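Local coordinates for protein putative ManD family dehydratase (Pantoea ananatis, PDB 3T6C) that dehydrates D-gluconate to 2-dehydro-3-deoxy-D-gluconate with low activity in vitro, using one magnesium ion per subunit, as a member of the mandelate racemase branch of the enolase superfamily, at residues 62-65 with 66-69; 71-74 with 75-79; 347-350 with 351-355. All blocks are in the same frame, centred on the assembly; numbering follows the deposited sequence.

In the fold
From the N terminus, the three-stranded antiparallel sheet 29-37/44-51/57-61 leads into the loop of contact 1, which turns the chain from strand 57-61 into helix 68-83. Contact 2 follows in series on the same helix, its centre about 12 Å from that of contact 1; A62 and F64 of the loop pack on V71 and I75 one turn and more into the helix. Contact 3 comes much later, in the loop between strand 344-345 and helix 355-367 of the barrel domain. None of the three nests in another. T63 and T65 pack against D352 to S354, so contacts 1 and 3 join the N-terminal domain to the barrel beside the bound gluconate.

Contact 1 (62-65 with 66-69); sequences ATFT and QRIY
F64 meets both Q66 and R67 as the chain turns from the loop 62-65 into helix 68-83. The F64 ring, with CG anti to the backbone N (chi1 175°), lies along the start of the R67 side chain. R67 CB stands over one ring face, 3.8 Å from the F64 ring centroid, a CH-pi contact, and R67 CG comes to 3.5 Å from F64 CZ. At the edge of the same ring, in its plane, Q66 OE1 approaches F64 CD1 to 3.3 Å, the amide plane turned 60° from the ring. The F64 carbonyl closes the turn: R67 N binds F64 O at 3.1 Å, from above the carbonyl plane. T65 comes next. Its methyl CG2 packs 3.5 Å from Q66 OE1, while OG1 turns to the carbonyl of D43; I68 CG2 packs against T65 O at 3.3 Å. The Q66 chain bends at chi2 (85°), which folds the amide back over T65 and sends NE2 to O6 of the gluconate. R67 NH1 returns to Q66 O at 2.9 Å, the oxygen in the guanidinium plane but the donor above the carbonyl plane; NH2 reaches S101 of the second subunit. The arrangement is a type I beta turn, F64 to R67, leading into helix 68-83 with R67 at its N-cap position, and it carries a substrate-binding glutamine of the N-terminal capping domain into the active site, as in the enolase superfamily.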
ATOM      1  N   ALA A  62      26.638 -24.712  20.367  1.00  8.12           N
ATOM      2  CA  ALA A  62      26.219 -25.153  19.038  1.00  7.02           C
ATOM      3  C   ALA A  62      24.960 -26.028  19.074  1.00 11.25           C
ATOM      4  O   ALA A  62      24.813 -26.902  18.216  1.00 11.33           O
ATOM      5  CB  ALA A  62      27.397 -25.762  18.267  1.00  9.78           C
ATOM      6  N   THR A  63      24.179 -25.980  20.150  1.00  9.81           N
ATOM      7  CA  THR A  63      23.274 -27.118  20.361  1.00 10.89           C
ATOM      8  C   THR A  63      22.018 -26.995  19.484  1.00 11.17           C
ATOM      9  O   THR A  63      21.061 -26.261  19.786  1.00 11.42           O
ATOM     10  CB  THR A  63      22.850 -27.134  21.862  1.00  9.69           C
ATOM     11  OG1 THR A  63      23.997 -27.388  22.675  1.00  9.88           O
ATOM     12  CG2 THR A  63      21.827 -28.242  22.167  1.00  7.97           C
ATOM     13  N   PHE A  64      22.006 -27.843  18.442  1.00  8.94           N
ATOM     14  CA  PHE A  64      20.785 -28.223  17.684  1.00  8.16           C
ATOM     15  C   PHE A  64      20.718 -29.685  18.084  1.00  9.17           C
ATOM     16  O   PHE A  64      21.364 -30.580  17.477  1.00 10.25           O
ATOM     17  CB  PHE A  64      21.143 -28.063  16.208  1.00  9.05           C
ATOM     18  CG  PHE A  64      20.099 -28.493  15.219  1.00  9.40           C
ATOM     19  CD1 PHE A  64      18.852 -28.975  15.601  1.00  9.94           C
ATOM     20  CD2 PHE A  64      20.424 -28.418  13.853  1.00  8.73           C
ATOM     21  CE1 PHE A  64      17.901 -29.373  14.660  1.00  8.23           C
ATOM     22  CE2 PHE A  64      19.490 -28.818  12.866  1.00  8.46           C
ATOM     23  CZ  PHE A  64      18.216 -29.319  13.278  1.00  8.90           C
ATOM     24  N   THR A  65      19.846 -29.954  19.051  1.00  9.20           N
ATOM     25  CA  THR A  65      19.909 -31.257  19.750  1.00 10.79           C
ATOM     26  C   THR A  65      19.528 -32.421  18.839  1.00 12.34           C
ATOM     27  O   THR A  65      20.041 -33.542  18.986  1.00 12.13           O
ATOM     28  CB  THR A  65      19.087 -31.186  21.098  1.00 12.78           C
ATOM     29  OG1 THR A  65      19.384 -32.335  21.907  1.00 12.10           O
ATOM     30  CG2 THR A  65      17.561 -31.211  20.845  1.00 12.77           C
ATOM     31  N   GLN A  66      18.662 -32.153  17.860  1.00  9.92           N
ATOM     32  CA  GLN A  66      18.171 -33.224  16.991  1.00  8.67           C
ATOM     33  C   GLN A  66      19.134 -33.640  15.915  1.00 11.22           C
ATOM     34  O   GLN A  66      18.912 -34.604  15.193  1.00 11.38           O
ATOM     35  CB  GLN A  66      16.872 -32.807  16.313  1.00  8.52           C
ATOM     36  CG  GLN A  66      15.678 -32.503  17.288  1.00  9.37           C
ATOM     37  CD  GLN A  66      15.633 -31.092  17.851  1.00  9.04           C
ATOM     38  OE1 GLN A  66      16.521 -30.251  17.608  1.00  9.22           O
ATOM     39  NE2 GLN A  66      14.585 -30.813  18.643  1.00 10.59           N
ATOM     40  N   ARG A  67      20.088 -32.776  15.676  1.00  8.80           N
ATOM     41  CA  ARG A  67      21.135 -32.940  14.674  1.00  8.63           C
ATOM     42  C   ARG A  67      22.600 -33.019  15.054  1.00 11.55           C
ATOM     43  O   ARG A  67      23.427 -32.390  14.317  1.00 10.80           O
ATOM     44  CB  ARG A  67      20.822 -32.153  13.399  1.00  9.56           C
ATOM     45  CG  ARG A  67      19.468 -32.502  12.699  1.00  8.20           C
ATOM     46  CD  ARG A  67      19.611 -33.892  11.988  1.00 11.09           C
ATOM     47  NE  ARG A  67      18.461 -34.210  11.101  1.00  9.19           N
ATOM     48  CZ  ARG A  67      17.334 -34.755  11.559  1.00 11.26           C
ATOM     49  NH1 ARG A  67      17.191 -34.969  12.866  1.00 11.32           N
ATOM     50  NH2 ARG A  67      16.353 -35.099  10.697  1.00 11.54           N
ATOM     51  N   ILE A  68      22.889 -33.374  16.310  1.00 10.81           N
ATOM     52  CA  ILE A  68      24.226 -33.124  16.857  1.00  9.14           C
ATOM     53  C   ILE A  68      25.357 -33.598  15.952  1.00  9.72           C
ATOM     54  O   ILE A  68      26.396 -32.945  15.896  1.00 11.28           O
ATOM     55  CB  ILE A  68      24.394 -33.750  18.279  1.00 10.24           C
ATOM     56  CG1 ILE A  68      24.341 -35.283  18.247  1.00 12.44           C
ATOM     57  CG2 ILE A  68      23.338 -33.145  19.233  1.00 10.08           C
ATOM     58  CD1 ILE A  68      24.495 -35.920  19.649  1.00 10.70           C
ATOM     59  N   TYR A  69      25.182 -34.705  15.234  1.00  9.98           N
ATOM     60  CA  TYR A  69      26.300 -35.233  14.408  1.00 10.15           C
ATOM     61  C   TYR A  69      26.499 -34.447  13.125  1.00 10.07           C
ATOM     62  O   TYR A  69      27.628 -34.397  12.607  1.00 12.38           O
ATOM     63  CB  TYR A  69      26.124 -36.726  14.140  1.00 10.16           C
ATOM     64  CG  TYR A  69      26.128 -37.525  15.448  1.00 11.45           C
ATOM     65  CD1 TYR A  69      27.233 -37.530  16.256  1.00 14.99           C
ATOM     66  CD2 TYR A  69      25.003 -38.248  15.833  1.00 12.91           C
ATOM     67  CE1 TYR A  69      27.221 -38.214  17.458  1.00 13.99           C
ATOM     68  CE2 TYR A  69      24.998 -38.971  16.994  1.00 17.70           C
ATOM     69  CZ  TYR A  69      26.091 -38.919  17.824  1.00 17.66           C
ATOM     70  OH  TYR A  69      26.051 -39.629  19.041  1.00 20.36           O
TER

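Contact 2 (71-74 with 75-79); sequences VQSA and IDEYL
Q72 and D76, one helical turn apart, lean across each other on the side of helix 68-83 that faces strand 29-37, with amide and carboxylate planes 40° apart. D76 OD2 packs 3.4 Å from the aliphatic Q72 CG. The polar ends are joined through a water, which accepts from Q72 NE2 at 2.9 Å. It donates to D76 OD2 at 2.7 Å. The other carboxylate oxygen, OD1, is held by T34. V71 and I75 meet through branch ends, V71 CG1 to I75 CD1 at 3.8 Å; I75 CG1 swings beside its own backbone N (chi1 -62°), back over the V71 carbonyl. The Y78 ring presents its edge to A74 CA, and Y78 OH meets Y69 N of the second subunit. Regular bonds join I75, D76 and E77 to the carbonyls four residues before. The turn then widens to pi type: L79 N reaches A74 O at 3.3 Å, five residues back. Q72, I75 and D76 meet strand 29-37, V71 and I75 face strand 44-51 and the loop at A62, and A74, I75 and L79 rest on A113 of helix 108-129.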
ATOM      1  N   VAL A  71      25.824 -31.096  12.923  1.00  9.68           N
ATOM      2  CA  VAL A  71      26.540 -29.944  13.478  1.00  8.77           C
ATOM      3  C   VAL A  71      28.001 -30.254  13.820  1.00 10.55           C
ATOM      4  O   VAL A  71      28.881 -29.450  13.486  1.00 10.71           O
ATOM      5  CB  VAL A  71      25.771 -29.382  14.711  1.00  9.52           C
ATOM      6  CG1 VAL A  71      26.538 -28.219  15.363  1.00  9.01           C
ATOM      7  CG2 VAL A  71      24.401 -28.952  14.315  1.00 10.13           C
ATOM      8  N   GLN A  72      28.272 -31.397  14.452  1.00  9.87           N
ATOM      9  CA  GLN A  72      29.653 -31.769  14.726  1.00 10.00           C
ATOM     10  C   GLN A  72      30.486 -31.813  13.452  1.00 10.42           C
ATOM     11  O   GLN A  72      31.609 -31.319  13.459  1.00 11.90           O
ATOM     12  CB  GLN A  72      29.697 -33.120  15.456  1.00 12.12           C
ATOM     13  CG  GLN A  72      31.130 -33.589  15.678  1.00 12.36           C
ATOM     14  CD  GLN A  72      31.124 -34.909  16.375  1.00 13.05           C
ATOM     15  OE1 GLN A  72      30.475 -35.853  15.929  1.00 14.32           O
ATOM     16  NE2 GLN A  72      31.825 -34.985  17.478  1.00 18.81           N
ATOM     17  N   SER A  73      29.971 -32.390  12.372  0.67 10.93           N
ATOM     18  CA  SER A  73      30.721 -32.374  11.120  0.67  9.86           C
ATOM     19  C   SER A  73      30.936 -30.935  10.611  0.67 10.30           C
ATOM     20  O   SER A  73      32.030 -30.531  10.198  0.67 11.35           O
ATOM     21  CB  SER A  73      29.959 -33.174  10.057  0.67 12.57           C
ATOM     22  OG  SER A  73      30.702 -33.246   8.863  0.67 13.28           O
ATOM     23  N   ALA A  74      29.875 -30.144  10.626  1.00  8.89           N
ATOM     24  CA  ALA A  74      29.955 -28.757  10.119  1.00  9.93           C
ATOM     25  C   ALA A  74      31.030 -27.952  10.854  1.00 10.19           C
ATOM     26  O   ALA A  74      31.651 -27.013  10.297  1.00 10.66           O
ATOM     27  CB  ALA A  74      28.549 -28.062  10.207  1.00 11.80           C
ATOM     28  N   ILE A  75      31.269 -28.283  12.125  1.00 10.66           N
ATOM     29  CA  ILE A  75      32.361 -27.654  12.889  1.00 10.31           C
ATOM     30  C   ILE A  75      33.710 -28.353  12.602  1.00 11.57           C
ATOM     31  O   ILE A  75      34.658 -27.717  12.084  1.00 12.68           O
ATOM     32  CB  ILE A  75      32.076 -27.701  14.388  1.00 10.13           C
ATOM     33  CG1 ILE A  75      30.780 -26.907  14.713  1.00 10.45           C
ATOM     34  CG2 ILE A  75      33.306 -27.153  15.156  1.00  9.91           C
ATOM     35  CD1 ILE A  75      30.184 -27.257  16.093  1.00 12.99           C
ATOM     36  N   ASP A  76      33.795 -29.648  12.917  1.00  9.48           N
ATOM     37  CA  ASP A  76      35.097 -30.322  12.868  1.00 11.71           C
ATOM     38  C   ASP A  76      35.722 -30.403  11.491  1.00 12.67           C
ATOM     39  O   ASP A  76      36.947 -30.328  11.368  1.00 13.04           O
ATOM     40  CB  ASP A  76      34.973 -31.741  13.414  1.00 12.02           C
ATOM     41  CG  ASP A  76      34.770 -31.770  14.941  1.00 16.74           C
ATOM     42  OD1 ASP A  76      34.894 -30.721  15.613  1.00 19.80           O
ATOM     43  OD2 ASP A  76      34.494 -32.852  15.487  1.00 20.92           O
ATOM     44  N   GLU A  77      34.914 -30.612  10.466  0.53 10.48           N
ATOM     45  CA  GLU A  77      35.471 -30.792   9.128  0.53 11.38           C
ATOM     46  C   GLU A  77      35.646 -29.487   8.388  0.53 11.36           C
ATOM     47  O   GLU A  77      36.400 -29.439   7.405  0.53 14.28           O
ATOM     48  CB  GLU A  77      34.577 -31.738   8.291  0.53 13.63           C
ATOM     49  CG  GLU A  77      34.402 -33.154   8.862  0.53 14.09           C
ATOM     50  CD  GLU A  77      35.701 -33.906   9.116  0.53 18.31           C
ATOM     51  OE1 GLU A  77      36.751 -33.574   8.518  0.53 20.29           O
ATOM     52  OE2 GLU A  77      35.666 -34.843   9.930  0.53 20.63           O
ATOM     53  N   TYR A  78      34.951 -28.438   8.836  1.00  9.87           N
ATOM     54  CA  TYR A  78      34.923 -27.168   8.075  1.00  9.06           C
ATOM     55  C   TYR A  78      35.353 -25.936   8.896  1.00  9.40           C
ATOM     56  O   TYR A  78      36.428 -25.352   8.641  1.00  9.91           O
ATOM     57  CB  TYR A  78      33.518 -26.963   7.434  1.00 12.09           C
ATOM     58  CG  TYR A  78      33.184 -28.099   6.510  1.00  9.42           C
ATOM     59  CD1 TYR A  78      33.686 -28.127   5.196  1.00 12.14           C
ATOM     60  CD2 TYR A  78      32.367 -29.173   6.932  1.00  9.23           C
ATOM     61  CE1 TYR A  78      33.425 -29.167   4.371  1.00 10.70           C
ATOM     62  CE2 TYR A  78      32.083 -30.233   6.085  1.00  9.93           C
ATOM     63  CZ  TYR A  78      32.606 -30.206   4.795  1.00  9.75           C
ATOM     64  OH  TYR A  78      32.309 -31.263   3.942  1.00 11.50           O
ATOM     65  N   LEU A  79      34.522 -25.528   9.860  1.00 11.22           N
ATOM     66  CA  LEU A  79      34.858 -24.292  10.590  1.00 10.63           C
ATOM     67  C   LEU A  79      36.158 -24.412  11.401  1.00 10.87           C
ATOM     68  O   LEU A  79      36.919 -23.448  11.463  1.00 10.88           O
ATOM     69  CB  LEU A  79      33.712 -23.830  11.516  1.00 10.34           C
ATOM     70  CG  LEU A  79      32.424 -23.521  10.772  1.00 11.60           C
ATOM     71  CD1 LEU A  79      31.421 -22.811  11.758  1.00 12.33           C
ATOM     72  CD2 LEU A  79      32.713 -22.613   9.591  1.00 12.51           C
TER
HETATM   73  O   HOH W   1      34.400 -33.879  17.998  1.00 38.30           O

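Contact 3 (347-350 with 351-355); sequences WHSP and GDISP. With GCO (D-gluconic acid), chain D.
H348 and D352 reach the same hydroxyl of the bound gluconate from one short loop, which follows strand 344-345 at the mouth of the modified TIM barrel, (beta/alpha)7beta, of the enolase superfamily; D352 is the centre of an inverse gamma turn. From CB, which packs against T65 of the N-terminal domain, the D352 side chain takes CG to a place between its backbone N and carbonyl carbon (chi1 46°), turning the carboxylate to the substrate. CG then lies 3.4 Å from both O5 and O6 of the gluconate. OD1 accepts a hydrogen bond from gluconate O5 at 2.7 Å and also touches P350 CG at 3.1 Å. OD2 accepts from gluconate O6 at 2.8 Å, so the two oxygens hold neighbouring hydroxyls and should limit rotation of that end of the sugar acid. H348 comes to O5 from another direction, its ring plane 81° from the carboxylate, and donates from NE2; O5 thus receives one hydrogen bond and gives another. Its ring is steadied at the other nitrogen, where ND1 hydrogen-bonds with H321. P350 fills the corner between the two residues. Its CD lies over one face of the H348 ring, toward the rim, and its CG approaches O5, making the proline part of the pocket; as in related dehydratases, this position probably matters for activity and substrate specificity. Behind the site, I353 turns back on the loop, its CG2 3.3 Å from P350 O and its CD1 near S349 OG and the H348 carbonyl. S349 N binds E375, and S354 is the N-cap of helix 355-367. At the substrate's edge, P350 CB stands 3.4 Å from carboxylate oxygen O1A of the gluconate.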
ATOM      1  N   TRP A 347      14.613 -14.788  24.521  1.00  8.69           N
ATOM      2  CA  TRP A 347      15.389 -15.846  23.843  1.00  7.13           C
ATOM      3  C   TRP A 347      14.906 -17.216  24.283  1.00  8.27           C
ATOM      4  O   TRP A 347      14.615 -17.445  25.455  1.00 10.08           O
ATOM      5  CB  TRP A 347      16.896 -15.703  24.166  1.00  8.65           C
ATOM      6  CG  TRP A 347      17.461 -14.311  23.907  1.00  9.45           C
ATOM      7  CD1 TRP A 347      18.050 -13.490  24.829  1.00  8.20           C
ATOM      8  CD2 TRP A 347      17.487 -13.606  22.675  1.00  9.69           C
ATOM      9  NE1 TRP A 347      18.459 -12.319  24.243  1.00 11.26           N
ATOM     10  CE2 TRP A 347      18.115 -12.347  22.928  1.00 10.80           C
ATOM     11  CE3 TRP A 347      17.050 -13.901  21.368  1.00  9.83           C
ATOM     12  CZ2 TRP A 347      18.378 -11.425  21.927  1.00 10.30           C
ATOM     13  CZ3 TRP A 347      17.269 -12.930  20.368  1.00 12.95           C
ATOM     14  CH2 TRP A 347      17.930 -11.721  20.664  1.00 11.97           C
ATOM     15  N   HIS A 348      14.899 -18.145  23.316  1.00  7.10           N
ATOM     16  CA  HIS A 348      14.525 -19.565  23.600  1.00  6.95           C
ATOM     17  C   HIS A 348      15.564 -20.229  24.501  1.00 13.19           C
ATOM     18  O   HIS A 348      16.791 -20.109  24.265  1.00 11.88           O
ATOM     19  CB  HIS A 348      14.401 -20.246  22.243  1.00  9.18           C
ATOM     20  CG  HIS A 348      14.165 -21.738  22.292  1.00  8.64           C
ATOM     21  ND1 HIS A 348      15.200 -22.640  22.127  1.00 16.18           N
ATOM     22  CD2 HIS A 348      13.036 -22.480  22.426  1.00 11.86           C
ATOM     23  CE1 HIS A 348      14.719 -23.878  22.177  1.00 15.06           C
ATOM     24  NE2 HIS A 348      13.408 -23.810  22.321  1.00 11.57           N
ATOM     25  N   SER A 349      15.086 -20.790  25.620  1.00  9.49           N
ATOM     26  CA  SER A 349      16.007 -21.433  26.565  1.00  9.66           C
ATOM     27  C   SER A 349      15.373 -22.537  27.425  1.00 13.52           C
ATOM     28  O   SER A 349      15.200 -22.326  28.626  1.00 19.98           O
ATOM     29  CB  SER A 349      16.569 -20.330  27.457  1.00 16.47           C
ATOM     30  OG  SER A 349      17.779 -20.789  28.049  1.00 15.14           O
ATOM     31  N   PRO A 350      15.000 -23.652  26.842  1.00 14.43           N
ATOM     32  CA  PRO A 350      14.442 -24.879  27.398  1.00 21.00           C
ATOM     33  C   PRO A 350      15.631 -25.806  27.755  1.00 18.18           C
ATOM     34  O   PRO A 350      16.655 -25.365  28.265  1.00 21.32           O
ATOM     35  CB  PRO A 350      13.537 -25.383  26.285  1.00 25.85           C
ATOM     36  CG  PRO A 350      14.287 -25.109  25.121  1.00 26.11           C
ATOM     37  CD  PRO A 350      15.125 -23.819  25.390  1.00 16.16           C
ATOM     38  N   GLY A 351      15.379 -27.085  27.755  1.00 14.19           N
ATOM     39  CA  GLY A 351      16.455 -28.024  28.025  1.00 14.14           C
ATOM     40  C   GLY A 351      17.475 -28.171  26.911  1.00 14.09           C
ATOM     41  O   GLY A 351      18.610 -28.551  27.242  1.00 11.54           O
ATOM     42  N   ASP A 352      17.120 -27.900  25.637  1.00 12.96           N
ATOM     43  CA  ASP A 352      18.161 -28.184  24.655  1.00 13.10           C
ATOM     44  C   ASP A 352      18.841 -26.875  24.315  1.00 12.68           C
ATOM     45  O   ASP A 352      18.793 -26.339  23.192  1.00 13.29           O
ATOM     46  CB  ASP A 352      17.494 -28.752  23.370  1.00 12.75           C
ATOM     47  CG  ASP A 352      16.254 -27.990  22.889  1.00 19.09           C
ATOM     48  OD1 ASP A 352      15.352 -27.606  23.669  1.00 15.94           O
ATOM     49  OD2 ASP A 352      16.152 -27.772  21.659  1.00 15.30           O
ATOM     50  N   ILE A 353      19.761 -26.567  25.214  1.00 10.63           N
ATOM     51  CA  ILE A 353      20.684 -25.468  25.125  1.00 10.12           C
ATOM     52  C   ILE A 353      21.740 -25.801  26.169  1.00 10.44           C
ATOM     53  O   ILE A 353      21.368 -26.235  27.252  1.00 12.72           O
ATOM     54  CB  ILE A 353      19.971 -24.145  25.377  1.00  8.07           C
ATOM     55  CG1 ILE A 353      20.968 -22.980  25.252  1.00  8.97           C
ATOM     56  CG2 ILE A 353      19.247 -24.068  26.746  1.00 10.41           C
ATOM     57  CD1 ILE A 353      20.272 -21.576  25.280  1.00  8.84           C
ATOM     58  N   SER A 354      23.030 -25.532  25.925  1.00  8.99           N
ATOM     59  CA  SER A 354      24.014 -25.855  26.972  1.00 10.76           C
ATOM     60  C   SER A 354      24.061 -24.721  27.979  1.00 11.79           C
ATOM     61  O   SER A 354      23.585 -23.631  27.694  1.00  9.80           O
ATOM     62  CB  SER A 354      25.413 -26.068  26.379  1.00 12.66           C
ATOM     63  OG  SER A 354      25.932 -24.833  25.983  1.00 10.83           O
ATOM     64  N   PRO A 355      24.667 -24.951  29.172  1.00  9.30           N
ATOM     65  CA  PRO A 355      24.793 -23.822  30.080  1.00  9.27           C
ATOM     66  C   PRO A 355      25.591 -22.635  29.491  1.00 12.52           C
ATOM     67  O   PRO A 355      25.393 -21.515  29.952  1.00 10.47           O
ATOM     68  CB  PRO A 355      25.577 -24.420  31.243  1.00  8.09           C
ATOM     69  CG  PRO A 355      25.014 -25.835  31.321  1.00 10.94           C
ATOM     70  CD  PRO A 355      24.948 -26.239  29.837  1.00 10.29           C
TER
HETATM   71  C1  GCO D 601       9.905 -23.759  24.079  1.00 12.63           C
HETATM   72  C2  GCO D 601       9.999 -24.631  22.884  1.00 13.43           C
HETATM   73  C3  GCO D 601      10.606 -25.998  23.139  1.00 15.71           C
HETATM   74  C4  GCO D 601      10.917 -26.698  21.832  1.00 14.54           C
HETATM   75  C5  GCO D 601      12.190 -27.497  21.968  1.00 14.27           C
HETATM   76  C6  GCO D 601      12.593 -28.217  20.693  1.00 12.15           C
HETATM   77  O1A GCO D 601      10.675 -23.897  25.075  1.00 11.72           O
HETATM   78  O1B GCO D 601       9.122 -22.755  24.025  1.00  9.42           O
HETATM   79  O2  GCO D 601       8.789 -24.569  22.176  1.00 10.18           O
HETATM   80  O3  GCO D 601       9.688 -26.691  23.901  1.00 15.67           O
HETATM   81  O4  GCO D 601       9.826 -27.549  21.528  1.00 15.51           O
HETATM   82  O5  GCO D 601      13.203 -26.640  22.343  1.00 13.43           O
HETATM   83  O6  GCO D 601      13.803 -28.942  20.787  1.00 12.99           O